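Local coordinates for protein WA352 (Oryza sativa subsp. indica, PDB 5ZT3) that is a mitochondrial protein linked to cytoplasmic male sterility in rice, seen here as an all-helical fragment from the later part of its chain, at residues 26-29 / 30-33; 82-85 / 86-89. All blocks are in the same frame, centred on the assembly; numbering follows the deposited sequence.

Interaction 1. Residues 26-29 / 30-33; sequences GDSV and QSIQ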
loop_
_atom_site.group_PDB
_atom_site.type_symbol
_atom_site.label_atom_id
_atom_site.label_comp_id
_atom_site.label_asym_id
_atom_site.label_seq_id
_atom_site.Cartn_x
_atom_site.Cartn_y
_atom_site.Cartn_z
ATOM N N GLY A 26 -0.739 -2.565 8.302
ATOM C CA GLY A 26 0.369 -1.847 8.884
ATOM C C GLY A 26 0.517 -0.414 8.429
ATOM O O GLY A 26 1.486 0.241 8.826
ATOM N N ASP A 27 -0.403 0.095 7.610
ATOM C CA ASP A 27 -0.381 1.488 7.187
ATOM C C ASP A 27 -1.714 2.149 7.496
ATOM O O ASP A 27 -2.733 1.491 7.712
ATOM C CB ASP A 27 -0.132 1.638 5.677
ATOM C CG ASP A 27 1.335 1.743 5.332
ATOM O OD1 ASP A 27 2.174 1.714 6.256
ATOM O OD2 ASP A 27 1.653 1.877 4.136
ATOM N N SER A 28 -1.686 3.478 7.508
ATOM C CA SER A 28 -2.886 4.297 7.544
ATOM C C SER A 28 -2.687 5.429 6.548
ATOM O O SER A 28 -1.580 5.648 6.048
ATOM C CB SER A 28 -3.092 4.882 8.941
ATOM O OG SER A 28 -1.985 5.704 9.285
ATOM N N VAL A 29 -3.762 6.164 6.257
ATOM C CA VAL A 29 -3.608 7.385 5.467
ATOM C C VAL A 29 -2.541 8.281 6.085
ATOM O O VAL A 29 -1.661 8.809 5.385
ATOM C CB VAL A 29 -4.958 8.115 5.335
ATOM C CG1 VAL A 29 -4.765 9.472 4.648
ATOM C CG2 VAL A 29 -5.958 7.261 4.565
ATOM N N GLN A 30 -2.588 8.453 7.409
ATOM C CA GLN A 30 -1.649 9.356 8.065
ATOM C C GLN A 30 -0.213 8.863 7.944
ATOM O O GLN A 30 0.706 9.665 7.717
ATOM C CB GLN A 30 -2.036 9.550 9.527
ATOM C CG GLN A 30 -3.171 10.533 9.731
ATOM C CD GLN A 30 -3.572 10.657 11.188
ATOM O OE1 GLN A 30 -3.327 9.754 11.990
ATOM N NE2 GLN A 30 -4.181 11.782 11.538
ATOM N N SER A 31 0.017 7.554 8.075
ATOM C CA SER A 31 1.389 7.072 7.989
ATOM C C SER A 31 1.932 7.205 6.571
ATOM O O SER A 31 3.111 7.530 6.383
ATOM C CB SER A 31 1.519 5.645 8.536
ATOM O OG SER A 31 0.990 4.684 7.641
ATOM N N ILE A 32 1.081 7.003 5.561
ATOM C CA ILE A 32 1.511 7.219 4.182
ATOM C C ILE A 32 1.789 8.694 3.940
ATOM O O ILE A 32 2.775 9.054 3.285
ATOM C CB ILE A 32 0.469 6.658 3.200
ATOM C CG1 ILE A 32 0.380 5.142 3.345
ATOM C CG2 ILE A 32 0.786 7.068 1.762
ATOM C CD1 ILE A 32 -0.847 4.539 2.677
ATOM N N GLN A 33 0.931 9.565 4.469
ATOM C CA GLN A 33 1.159 10.998 4.307
ATOM C C GLN A 33 2.497 11.412 4.905
ATOM O O GLN A 33 3.243 12.187 4.297
ATOM C CB GLN A 33 0.025 11.773 4.963
ATOM C CG GLN A 33 0.148 13.271 4.812
ATOM C CD GLN A 33 -1.006 14.001 5.444
ATOM O OE1 GLN A 33 -1.767 13.431 6.223
ATOM N NE2 GLN A 33 -1.150 15.270 5.107
HETATM O O HOH W 1 3.343 2.491 8.779
#
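S28 and S31 form a capping box that opens helix 29-37. From the N-cap position, OG of S28 accepts the amide of S31 (S31 N to S28 OG 3.0 Å). In return, S28 N gives its hydrogen to S31 OG at 2.9 Å, almost straight at 173°. Both hydroxyls lie between their own backbone N and carbonyl carbon (chi1 61° for S28, 75° for S31), a rotamer that turns each back over the main chain, where the partner's amide waits. Helical bonding takes over at once, with I32 N reaching S28 O and Q33 N reaching V29 O, the latter at 2.9 Å.

D27, just ahead of the box, can be followed outward. D27 CB lies 3.8 Å from S31 OG, and CG is equally near that hydroxyl. There the carboxylate divides its tasks. D27 OD1 comes to 3.5 Å from S31 OG. It accepts a hydrogen from water 1, which also makes a weak bond with S31 OG, and it forms salt bridges with R35 and R84. D27 OD2 pairs with K62 of helix 45-72 while resting against I32, 3.6 Å from I32 CG1; the two side chains cross at about a right angle. An alanine here would probably leave R35, K62 and one side of R84 without this carboxylate and uncover the flank of I32.

Around this start, V29 packs on F59 and I32 on A55, laying the first turn against helix 45-72. Three amides at the helix start, those of S31, I32 and Q33, thus have acceptors in residues 28-29, and the cap also engages the N-H of S28. The buried carboxylate of D27, ringed by three cationic side chains, is likely to be stabilised as an anion.

Interaction 2. Residues 82-85 / 86-89; sequences GARA and LDNP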
loop_
_atom_site.group_PDB
_atom_site.type_symbol
_atom_site.label_atom_id
_atom_site.label_comp_id
_atom_site.label_asym_id
_atom_site.label_seq_id
_atom_site.Cartn_x
_atom_site.Cartn_y
_atom_site.Cartn_z
ATOM N N GLY A 82 0.881 -6.348 5.292
ATOM C CA GLY A 82 0.825 -6.314 3.844
ATOM C C GLY A 82 1.304 -5.015 3.227
ATOM O O GLY A 82 1.846 -5.022 2.118
ATOM N N ALA A 83 1.104 -3.884 3.907
ATOM C CA ALA A 83 1.517 -2.629 3.290
ATOM C C ALA A 83 3.016 -2.606 3.034
ATOM O O ALA A 83 3.461 -2.022 2.039
ATOM C CB ALA A 83 1.062 -1.434 4.122
ATOM N N ARG A 84 3.810 -3.241 3.903
ATOM C CA ARG A 84 5.256 -3.270 3.692
ATOM C C ARG A 84 5.622 -4.002 2.412
ATOM O O ARG A 84 6.612 -3.649 1.756
ATOM C CB ARG A 84 5.969 -3.890 4.899
ATOM C CG ARG A 84 5.792 -3.127 6.218
ATOM C CD ARG A 84 6.570 -1.801 6.285
ATOM N NE ARG A 84 6.104 -0.826 5.301
ATOM C CZ ARG A 84 4.994 -0.101 5.416
ATOM N NH1 ARG A 84 4.217 -0.221 6.485
ATOM N NH2 ARG A 84 4.650 0.736 4.449
ATOM N N ALA A 85 4.825 -4.991 2.017
ATOM C CA ALA A 85 5.098 -5.709 0.784
ATOM C C ALA A 85 4.812 -4.866 -0.450
ATOM O O ALA A 85 5.187 -5.274 -1.553
ATOM C CB ALA A 85 4.302 -7.017 0.742
ATOM N N LEU A 86 4.176 -3.711 -0.294
ATOM C CA LEU A 86 3.855 -2.837 -1.411
ATOM C C LEU A 86 4.795 -1.633 -1.509
ATOM O O LEU A 86 4.621 -0.790 -2.400
ATOM C CB LEU A 86 2.395 -2.383 -1.332
ATOM C CG LEU A 86 1.388 -3.534 -1.322
ATOM C CD1 LEU A 86 -0.035 -3.011 -1.240
ATOM C CD2 LEU A 86 1.548 -4.424 -2.542
ATOM N N ASP A 87 5.783 -1.533 -0.625
ATOM C CA ASP A 87 6.791 -0.486 -0.728
ATOM C C ASP A 87 7.603 -0.656 -2.015
ATOM O O ASP A 87 7.656 -1.732 -2.612
ATOM C CB ASP A 87 7.781 -0.599 0.435
ATOM C CG ASP A 87 7.164 -0.271 1.790
ATOM O OD1 ASP A 87 7.738 -0.715 2.816
ATOM O OD2 ASP A 87 6.131 0.432 1.843
ATOM N N ASN A 88 8.283 0.416 -2.418
ATOM C CA ASN A 88 9.184 0.358 -3.569
ATOM C C ASN A 88 10.522 0.951 -3.147
ATOM O O ASN A 88 10.592 2.165 -2.866
ATOM C CB ASN A 88 8.611 1.118 -4.767
ATOM C CG ASN A 88 9.422 0.910 -6.035
ATOM O OD1 ASN A 88 10.638 0.698 -5.988
ATOM N ND2 ASN A 88 8.750 0.958 -7.180
ATOM N N PRO A 89 11.601 0.161 -3.122
ATOM C CA PRO A 89 12.902 0.678 -2.664
ATOM C C PRO A 89 13.541 1.666 -3.611
ATOM O O PRO A 89 14.535 2.298 -3.228
ATOM C CB PRO A 89 13.774 -0.582 -2.544
ATOM C CG PRO A 89 12.856 -1.734 -2.657
ATOM C CD PRO A 89 11.649 -1.280 -3.411
HETATM O O HOH W 2 3.651 0.423 0.873
#
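The loop that follows helix 78-81 keeps helical backbone angles through 82-85 before it turns away toward helix 98-111, and a salt bridge between R84 and D87 spans this exit. The guanidinium presents its side: R84 NE meets D87 OD1 at 3.0 Å with a nearly straight bond of 172°, and R84 NH2 meets D87 OD2, also at 3.0 Å. Each nitrogen thus has its own oxygen, OD2 receiving NH2 on its syn lone pair and OD1 being met on its syn side. The two flat groups are nearly coplanar. R84 reaches this position by folding back at chi2 (-72°) and chi3 (64°), whereas its NH1 is left to D27.

Alongside the ion pair, the backbone makes two successive i to i+3 turn bonds: L86 N donates to A83 O at 3.0 Å, and D87 N to R84 O at a longer 3.3 Å. Both donors stand well above the carbonyl plane of their acceptor. Water 2 lies 2.7 Å from both A83 O and D87 OD2, tying the carboxylate to the backbone turn. L86 sets CB 3.6 Å from A83 O, and its side chain packs on K62, I65 and I66 of helix 45-72. On the neighbouring residue, A85 O accepts a hydrogen bond from R124.

How the interactions relate
R84 and D27 join the two contacts directly, although interaction 1 closes well before interaction 2 opens along the chain and their centres lie about 12 Å apart. D27 OD1 and R84 NH1 form a salt bridge of 2.8 Å, and the methyl of A83 packs beside the same carboxylate, with A83 CB 3.4 Å from D27 OD2. The guanidinium of R84 therefore bridges two acids, one ahead of helix 29-37 and one in the loop after helix 78-81. Helix 45-72 supplies a common floor: I32 and L86 both touch K62, whose amine pairs with D27. A backbone bond between A83 and G25 adds a further tie between these loops.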